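Local coordinates for THUMP domain-containing protein (Pyrococcus horikoshii, PDB 1VBK) that probably binds RNA through its THUMP domain and ATP through a ThiI-like domain, and is a putative thiamine-biosynthesis protein whose precise function is not established, at residues L190-R201 with Y287-I298; K108-I116 with I127-L136. All coordinates share one frame; numbering follows the deposited sequence.

Contact 1 (L190-R201 with Y287-I298); sequences LSALAIFLMMKR and YYPLIALPEEYI
L197 and L290 lie at the centre of this contact, their side chains meeting at about a right angle. L290 is a knob in the hole formed by L190, L193, A194 and L197 of the helix. Its two methyl branches divide the work: CD1 reaches the turn of L190, 4.0 Å from L190 CB, while CD2 lies 3.9 Å from L197 CD1 and also meets CD2 of L193. Branched leucine suits a knob because one residue can touch two helical turns, and A194 is small enough to let the knob approach the backbone. L197 has CG anti to its carbonyl carbon (chi1 -65°), which sends CD1 among P289, L290 and L293 and CD2 to the Y297 ring, 4.0 Å from its CE2. L197 and L293 run alongside each other in opposing senses, CD1 against CD1. Deeper toward strand 258-260, the compact P289 ring stands roughly square to M198; P289 CG is 3.5 Å from M198 CG, a tight carbon pair, and as close to M198 SD. The bends at chi2 and chi3 keep SD against the proline and carry CE off toward Y287 CB.

K200 runs extended to CE before turning at chi4 (-64°), and its NZ comes to the edge of the Y297 ring to donate a 2.9 Å hydrogen bond to OH. A water near the plane of the same ring joins Y297 OH to L197 O, to which it donates at 2.9 Å. The contact sets helix 189-200 against the end of strand 286-287 and the two helices that follow, beside one edge of the parallel sheet. Leucines and proline supply the bulk; the Y297 phenol ties lysine and helix carbonyl to one polar point, where the ammonium probably polarises the hydroxyl.

Contact 2 (K108-I116 with I127-L136); sequences KFRVTARRI and IQAKVGEYIL. With MRD ((4R)-2-methylpentane-2,4-diol), chain C.
In the THUMP domain, strand 108-115 and helix 124-138 are the first two elements of a beta-alpha-beta unit completed by strand 142-143. The axes of the two short segments approach to 7.6 Å, with 144° between their N-to-C directions, roughly antiparallel, and packing is led by the strand residues turned to the helix: F109, V111 and A113. At one end I135 CG2 lies over a face of the F109 ring, offset toward the rim and 4.0 Å from CZ, while L136 CD2 and the G132 carbonyl oxygen approach the ring edge. The flat phenylalanine thus offers a face to one residue and its edge to two. Beta-branched V111 and V131 meet roughly crosswise, with CG2 of V111 4.0 Å from CG1 of V131, and G132 lets the helix backbone come near V111 CG2. A113 CB rests 3.7 Å from I127 CG2, the small methyl suiting a close approach.

Q128 adds the polar link. CG is anti to the carbonyl carbon (chi1 -62°) and the chain is extended beyond it, carrying the amide across to the strand. OE1 accepts a nearly straight 2.9 Å bond from A113 N, which approaches 25° out of the amide carbonyl plane. R110 NH2 and Q128 NE2 lie close but, both being donors, do not bond; the guanidinium stands nearly perpendicular to the amide, and its NH2 donates to V111 O. The R114 guanidinium is nearly coplanar with the amide, and a water accepts from its NH1 and donates to Q128 OE1. A bound methylpentanediol, probably from the crystallisation liquor, fits beside G132 and bonds both elements: V111 N donates to its O4 at 2.9 Å, and Q128 NE2 to its O2 at 3.0 Å.

Overall arrangement
Contacts 1 and 2 belong to separate parts of the protein, on opposite sides of the chain's centre: their centres are 41 Å apart, their nearest atoms remain about 23 Å from each other, and they do not touch. They are also in series, because contact 2 closes within the THUMP region before contact 1 opens in the ThiI-family region. Contact 2 unites neighbouring elements of one beta-alpha-beta unit, whereas contact 1 brings together pieces 86 residues apart. Each lies near a methylpentanediol, bound directly at contact 2 and about 4 Å from the L193 side chain at contact 1. These molecules may mark pockets, but do not themselves establish RNA- or ATP-binding sites.

Contact 1 (L190-R201 with Y287-I298)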
# COMPACT_ATOMS: atom_id res chain seq x y z
N LEU A 190 20.25 3.29 15.74
CA LEU A 190 19.94 4.30 14.73
C LEU A 190 18.74 3.91 13.87
O LEU A 190 17.88 4.74 13.58
CB LEU A 190 21.15 4.54 13.82
CG LEU A 190 22.34 5.26 14.45
CD1 LEU A 190 23.50 5.29 13.46
CD2 LEU A 190 21.93 6.67 14.83
N SER A 191 18.70 2.65 13.44
CA SER A 191 17.60 2.18 12.62
C SER A 191 16.32 2.13 13.47
O SER A 191 15.21 2.28 12.95
CB SER A 191 17.91 0.80 12.01
OG SER A 191 18.29 -0.14 13.00
N ALA A 192 16.49 1.93 14.77
CA ALA A 192 15.35 1.87 15.68
C ALA A 192 14.73 3.26 15.79
O ALA A 192 13.51 3.40 15.82
CB ALA A 192 15.78 1.37 17.06
N LEU A 193 15.59 4.28 15.85
CA LEU A 193 15.15 5.67 15.94
C LEU A 193 14.48 6.07 14.63
O LEU A 193 13.51 6.83 14.62
CB LEU A 193 16.34 6.59 16.22
CG LEU A 193 16.03 8.09 16.27
CD1 LEU A 193 15.00 8.38 17.37
CD2 LEU A 193 17.31 8.86 16.54
N ALA A 194 15.00 5.54 13.53
CA ALA A 194 14.44 5.82 12.21
C ALA A 194 13.00 5.31 12.18
O ALA A 194 12.10 5.98 11.69
CB ALA A 194 15.28 5.12 11.14
N ILE A 195 12.80 4.11 12.71
CA ILE A 195 11.47 3.51 12.75
C ILE A 195 10.55 4.31 13.66
O ILE A 195 9.39 4.56 13.32
CB ILE A 195 11.55 2.05 13.24
CG1 ILE A 195 12.23 1.20 12.17
CG2 ILE A 195 10.15 1.52 13.56
CD1 ILE A 195 12.51 -0.24 12.57
N PHE A 196 11.06 4.73 14.81
CA PHE A 196 10.28 5.52 15.75
C PHE A 196 9.77 6.79 15.07
O PHE A 196 8.60 7.14 15.18
CB PHE A 196 11.13 5.85 16.98
CG PHE A 196 10.42 6.72 18.00
CD1 PHE A 196 10.33 8.09 17.82
CD2 PHE A 196 9.84 6.15 19.13
CE1 PHE A 196 9.67 8.89 18.75
CE2 PHE A 196 9.18 6.94 20.07
CZ PHE A 196 9.09 8.32 19.87
N LEU A 197 10.66 7.48 14.35
CA LEU A 197 10.30 8.72 13.67
C LEU A 197 9.22 8.52 12.60
O LEU A 197 8.36 9.39 12.42
CB LEU A 197 11.54 9.34 13.03
CG LEU A 197 12.62 9.81 14.01
CD1 LEU A 197 13.89 10.18 13.26
CD2 LEU A 197 12.10 11.00 14.81
N MET A 198 9.24 7.39 11.91
CA MET A 198 8.24 7.12 10.88
C MET A 198 6.89 6.74 11.48
O MET A 198 5.84 7.10 10.94
CB MET A 198 8.74 6.03 9.94
CG MET A 198 9.94 6.44 9.10
SD MET A 198 9.62 7.92 8.12
CE MET A 198 8.49 7.26 6.89
N MET A 199 6.90 6.01 12.59
CA MET A 199 5.64 5.65 13.23
C MET A 199 4.96 6.95 13.68
O MET A 199 3.74 7.09 13.57
CB MET A 199 5.89 4.74 14.44
CG MET A 199 6.32 3.33 14.07
SD MET A 199 6.33 2.21 15.49
CE MET A 199 7.97 2.49 16.10
N LYS A 200 5.76 7.89 14.16
CA LYS A 200 5.27 9.18 14.62
C LYS A 200 4.58 9.93 13.48
O LYS A 200 3.71 10.77 13.71
CB LYS A 200 6.42 10.02 15.18
CG LYS A 200 6.04 11.41 15.71
CD LYS A 200 7.26 12.12 16.30
CE LYS A 200 6.95 13.54 16.74
NZ LYS A 200 6.56 14.41 15.60
N ARG A 201 4.98 9.64 12.25
CA ARG A 201 4.38 10.27 11.08
C ARG A 201 3.17 9.47 10.60
O ARG A 201 2.72 9.59 9.46
CB ARG A 201 5.43 10.40 9.96
CG ARG A 201 6.60 11.31 10.33
CD ARG A 201 7.71 11.26 9.28
NE ARG A 201 7.29 11.77 7.97
CZ ARG A 201 7.22 13.06 7.66
NH1 ARG A 201 7.54 13.99 8.56
NH2 ARG A 201 6.83 13.43 6.45
N TYR A 287 12.93 5.06 2.45
CA TYR A 287 13.03 6.32 3.17
C TYR A 287 14.15 6.31 4.20
O TYR A 287 14.42 5.27 4.82
CB TYR A 287 11.69 6.64 3.85
CG TYR A 287 10.55 6.75 2.87
CD1 TYR A 287 9.81 5.62 2.50
CD2 TYR A 287 10.23 7.97 2.27
CE1 TYR A 287 8.78 5.71 1.57
CE2 TYR A 287 9.20 8.07 1.33
CZ TYR A 287 8.48 6.93 0.99
OH TYR A 287 7.45 7.02 0.07
N TYR A 288 14.78 7.46 4.37
CA TYR A 288 15.89 7.62 5.30
C TYR A 288 15.60 8.80 6.23
O TYR A 288 16.07 9.92 6.00
CB TYR A 288 17.17 7.91 4.52
CG TYR A 288 17.41 6.96 3.36
CD1 TYR A 288 17.89 5.67 3.57
CD2 TYR A 288 17.15 7.37 2.05
CE1 TYR A 288 18.12 4.80 2.50
CE2 TYR A 288 17.37 6.51 0.97
CZ TYR A 288 17.86 5.23 1.21
OH TYR A 288 18.07 4.38 0.15
N PRO A 289 14.82 8.56 7.29
CA PRO A 289 14.45 9.60 8.25
C PRO A 289 15.61 10.41 8.82
O PRO A 289 15.52 11.63 8.97
CB PRO A 289 13.71 8.82 9.34
CG PRO A 289 13.12 7.68 8.59
CD PRO A 289 14.26 7.26 7.69
N LEU A 290 16.71 9.73 9.14
CA LEU A 290 17.87 10.39 9.73
C LEU A 290 18.60 11.31 8.76
O LEU A 290 19.47 12.09 9.17
CB LEU A 290 18.83 9.35 10.30
CG LEU A 290 18.19 8.39 11.32
CD1 LEU A 290 19.23 7.43 11.86
CD2 LEU A 290 17.57 9.20 12.46
N ILE A 291 18.26 11.23 7.48
CA ILE A 291 18.88 12.08 6.47
C ILE A 291 17.89 13.14 5.99
O ILE A 291 18.25 14.30 5.80
CB ILE A 291 19.35 11.25 5.24
CG1 ILE A 291 20.47 10.30 5.65
CG2 ILE A 291 19.81 12.18 4.13
CD1 ILE A 291 20.96 9.40 4.52
N ALA A 292 16.63 12.73 5.82
CA ALA A 292 15.59 13.63 5.33
C ALA A 292 15.01 14.60 6.36
O ALA A 292 14.62 15.71 6.01
CB ALA A 292 14.46 12.82 4.70
N LEU A 293 14.93 14.18 7.62
CA LEU A 293 14.37 15.05 8.66
C LEU A 293 15.41 16.01 9.24
O LEU A 293 16.59 15.67 9.35
CB LEU A 293 13.74 14.19 9.77
CG LEU A 293 12.66 13.20 9.30
CD1 LEU A 293 12.08 12.46 10.49
CD2 LEU A 293 11.56 13.94 8.55
N PRO A 294 14.99 17.23 9.62
CA PRO A 294 15.85 18.26 10.19
C PRO A 294 16.70 17.80 11.37
O PRO A 294 16.30 16.92 12.13
CB PRO A 294 14.87 19.36 10.59
CG PRO A 294 13.79 19.22 9.56
CD PRO A 294 13.60 17.72 9.51
N GLU A 295 17.87 18.41 11.52
CA GLU A 295 18.79 18.06 12.60
C GLU A 295 18.25 18.45 13.98
O GLU A 295 18.24 17.63 14.89
CB GLU A 295 20.14 18.75 12.37
CG GLU A 295 20.81 18.43 11.04
CD GLU A 295 19.95 18.82 9.85
OE1 GLU A 295 19.47 19.98 9.81
OE2 GLU A 295 19.76 17.98 8.95
N GLU A 296 17.81 19.69 14.12
CA GLU A 296 17.28 20.16 15.41
C GLU A 296 16.06 19.36 15.85
O GLU A 296 15.87 19.12 17.05
CB GLU A 296 16.91 21.65 15.32
CG GLU A 296 18.11 22.57 15.12
CD GLU A 296 19.19 22.36 16.17
OE1 GLU A 296 18.86 22.40 17.37
OE2 GLU A 296 20.36 22.15 15.78
N TYR A 297 15.24 18.94 14.90
CA TYR A 297 14.06 18.15 15.21
C TYR A 297 14.47 16.80 15.78
O TYR A 297 13.97 16.37 16.82
CB TYR A 297 13.22 17.93 13.95
CG TYR A 297 12.15 16.87 14.13
CD1 TYR A 297 11.10 17.05 15.04
CD2 TYR A 297 12.20 15.68 13.41
CE1 TYR A 297 10.13 16.06 15.22
CE2 TYR A 297 11.24 14.69 13.58
CZ TYR A 297 10.20 14.89 14.49
OH TYR A 297 9.25 13.91 14.66
N ILE A 298 15.37 16.11 15.08
CA ILE A 298 15.83 14.81 15.53
C ILE A 298 16.42 14.88 16.93
O ILE A 298 16.20 13.99 17.76
CB ILE A 298 16.88 14.23 14.56
CG1 ILE A 298 16.24 14.01 13.18
CG2 ILE A 298 17.44 12.92 15.11
CD1 ILE A 298 17.19 13.44 12.13
O HOH W 1 9.19 12.12 12.72

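Contact 2 (K108-I116 with I127-L136)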
# COMPACT_ATOMS: atom_id res chain seq x y z
N LYS A 108 -0.38 30.86 42.37
CA LYS A 108 -0.86 31.68 41.27
C LYS A 108 -1.67 30.75 40.37
O LYS A 108 -1.27 29.59 40.17
CB LYS A 108 0.32 32.26 40.48
CG LYS A 108 1.07 33.39 41.20
CD LYS A 108 2.35 33.73 40.44
CE LYS A 108 3.03 34.97 41.00
NZ LYS A 108 2.28 36.20 40.66
N PHE A 109 -2.78 31.23 39.83
CA PHE A 109 -3.62 30.39 38.98
C PHE A 109 -4.38 31.15 37.89
O PHE A 109 -4.40 32.38 37.87
CB PHE A 109 -4.65 29.63 39.83
CG PHE A 109 -5.89 30.45 40.15
CD1 PHE A 109 -5.84 31.50 41.06
CD2 PHE A 109 -7.12 30.15 39.55
CE1 PHE A 109 -6.99 32.25 41.36
CE2 PHE A 109 -8.27 30.89 39.85
CZ PHE A 109 -8.21 31.94 40.75
N ARG A 110 -4.99 30.38 36.99
CA ARG A 110 -5.82 30.95 35.94
C ARG A 110 -6.87 29.90 35.63
O ARG A 110 -6.72 28.73 36.00
CB ARG A 110 -5.02 31.26 34.68
CG ARG A 110 -4.56 30.06 33.87
CD ARG A 110 -4.36 30.47 32.40
NE ARG A 110 -5.65 30.74 31.78
CZ ARG A 110 -5.89 31.69 30.89
NH1 ARG A 110 -4.90 32.49 30.48
NH2 ARG A 110 -7.11 31.85 30.40
N VAL A 111 -7.94 30.31 34.97
CA VAL A 111 -8.99 29.39 34.58
C VAL A 111 -9.03 29.48 33.06
O VAL A 111 -8.93 30.56 32.48
CB VAL A 111 -10.37 29.79 35.15
CG1 VAL A 111 -11.44 28.79 34.70
CG2 VAL A 111 -10.32 29.82 36.69
N THR A 112 -9.14 28.32 32.42
CA THR A 112 -9.19 28.26 30.97
C THR A 112 -10.45 27.49 30.62
O THR A 112 -10.59 26.31 30.97
CB THR A 112 -7.94 27.53 30.41
OG1 THR A 112 -6.76 28.22 30.84
CG2 THR A 112 -7.97 27.49 28.89
N ALA A 113 -11.39 28.15 29.95
CA ALA A 113 -12.65 27.52 29.60
C ALA A 113 -12.90 27.52 28.11
O ALA A 113 -12.50 28.45 27.40
CB ALA A 113 -13.80 28.22 30.32
N ARG A 114 -13.56 26.47 27.65
CA ARG A 114 -13.90 26.33 26.24
C ARG A 114 -15.30 25.74 26.10
O ARG A 114 -15.61 24.73 26.72
CB ARG A 114 -12.91 25.41 25.52
CG ARG A 114 -11.51 26.00 25.32
CD ARG A 114 -11.51 27.09 24.25
NE ARG A 114 -10.19 27.68 24.07
CZ ARG A 114 -9.61 28.50 24.94
NH1 ARG A 114 -10.24 28.86 26.05
NH2 ARG A 114 -8.39 28.97 24.69
N ARG A 115 -16.14 26.39 25.30
CA ARG A 115 -17.47 25.86 25.06
C ARG A 115 -17.35 25.08 23.76
O ARG A 115 -17.38 25.67 22.67
CB ARG A 115 -18.51 26.97 24.88
CG ARG A 115 -18.95 27.63 26.18
CD ARG A 115 -20.21 28.47 25.95
NE ARG A 115 -20.01 29.46 24.91
CZ ARG A 115 -20.96 30.25 24.43
NH1 ARG A 115 -22.20 30.16 24.90
NH2 ARG A 115 -20.68 31.13 23.48
N ILE A 116 -17.16 23.77 23.86
CA ILE A 116 -17.04 23.00 22.65
C ILE A 116 -18.34 23.09 21.89
O ILE A 116 -18.38 23.37 20.70
CB ILE A 116 -16.75 21.55 23.04
CG1 ILE A 116 -15.50 21.48 23.92
CG2 ILE A 116 -16.49 20.71 21.78
CD1 ILE A 116 -14.28 22.10 23.24
N ILE A 127 -17.23 32.32 31.98
CA ILE A 127 -17.01 31.15 32.83
C ILE A 127 -15.71 31.33 33.60
O ILE A 127 -15.66 31.11 34.82
CB ILE A 127 -16.92 29.87 31.98
CG1 ILE A 127 -18.28 29.58 31.32
CG2 ILE A 127 -16.50 28.70 32.85
CD1 ILE A 127 -18.23 28.49 30.26
N GLN A 128 -14.65 31.73 32.90
CA GLN A 128 -13.35 31.94 33.54
C GLN A 128 -13.44 32.97 34.67
O GLN A 128 -12.90 32.75 35.76
CB GLN A 128 -12.32 32.38 32.50
CG GLN A 128 -12.08 31.33 31.43
CD GLN A 128 -11.03 31.71 30.40
OE1 GLN A 128 -10.81 30.97 29.44
NE2 GLN A 128 -10.37 32.85 30.59
N ALA A 129 -14.14 34.07 34.42
CA ALA A 129 -14.28 35.12 35.43
C ALA A 129 -15.07 34.66 36.65
O ALA A 129 -14.66 34.92 37.79
CB ALA A 129 -14.96 36.35 34.81
N LYS A 130 -16.19 33.99 36.42
CA LYS A 130 -17.04 33.51 37.51
C LYS A 130 -16.38 32.42 38.35
O LYS A 130 -16.47 32.43 39.58
CB LYS A 130 -18.36 32.98 36.95
CG LYS A 130 -19.26 34.03 36.32
CD LYS A 130 -19.85 34.96 37.36
CE LYS A 130 -21.02 35.75 36.80
NZ LYS A 130 -21.74 36.49 37.88
N VAL A 131 -15.74 31.47 37.68
CA VAL A 131 -15.06 30.38 38.39
C VAL A 131 -13.86 30.93 39.16
O VAL A 131 -13.59 30.52 40.28
CB VAL A 131 -14.58 29.29 37.41
CG1 VAL A 131 -13.70 28.27 38.14
CG2 VAL A 131 -15.79 28.58 36.80
N GLY A 132 -13.15 31.87 38.54
CA GLY A 132 -12.00 32.46 39.20
C GLY A 132 -12.42 33.23 40.44
O GLY A 132 -11.72 33.21 41.45
N GLU A 133 -13.57 33.90 40.37
CA GLU A 133 -14.09 34.66 41.50
C GLU A 133 -14.48 33.72 42.63
O GLU A 133 -14.31 34.04 43.81
CB GLU A 133 -15.31 35.49 41.08
CG GLU A 133 -16.08 36.07 42.25
CD GLU A 133 -17.32 36.84 41.83
OE1 GLU A 133 -18.15 36.27 41.09
OE2 GLU A 133 -17.45 38.01 42.25
N TYR A 134 -15.00 32.56 42.27
CA TYR A 134 -15.42 31.56 43.25
C TYR A 134 -14.19 31.04 44.00
O TYR A 134 -14.21 30.94 45.23
CB TYR A 134 -16.12 30.39 42.54
CG TYR A 134 -16.77 29.41 43.49
CD1 TYR A 134 -17.88 29.78 44.25
CD2 TYR A 134 -16.28 28.11 43.61
CE1 TYR A 134 -18.50 28.86 45.12
CE2 TYR A 134 -16.89 27.19 44.48
CZ TYR A 134 -17.99 27.57 45.22
OH TYR A 134 -18.60 26.66 46.06
N ILE A 135 -13.14 30.72 43.26
CA ILE A 135 -11.91 30.22 43.87
C ILE A 135 -11.26 31.31 44.74
O ILE A 135 -10.83 31.05 45.87
CB ILE A 135 -10.93 29.71 42.78
CG1 ILE A 135 -11.56 28.51 42.07
CG2 ILE A 135 -9.59 29.29 43.41
CD1 ILE A 135 -10.71 27.91 40.97
N LEU A 136 -11.21 32.54 44.24
CA LEU A 136 -10.62 33.65 44.99
C LEU A 136 -11.34 33.94 46.31
O LEU A 136 -10.73 34.44 47.25
CB LEU A 136 -10.61 34.93 44.14
CG LEU A 136 -9.51 35.06 43.09
CD1 LEU A 136 -9.78 36.27 42.21
CD2 LEU A 136 -8.16 35.20 43.79
C1 MRD C . -11.13 36.27 33.23
C2 MRD C . -9.85 35.59 33.73
O2 MRD C . -9.40 34.66 32.74
CM MRD C . -8.78 36.66 33.96
C3 MRD C . -10.16 34.83 35.02
C4 MRD C . -8.93 34.07 35.53
O4 MRD C . -8.51 33.10 34.57
C5 MRD C . -9.24 33.41 36.88
O HOH W 2 -9.64 31.23 27.22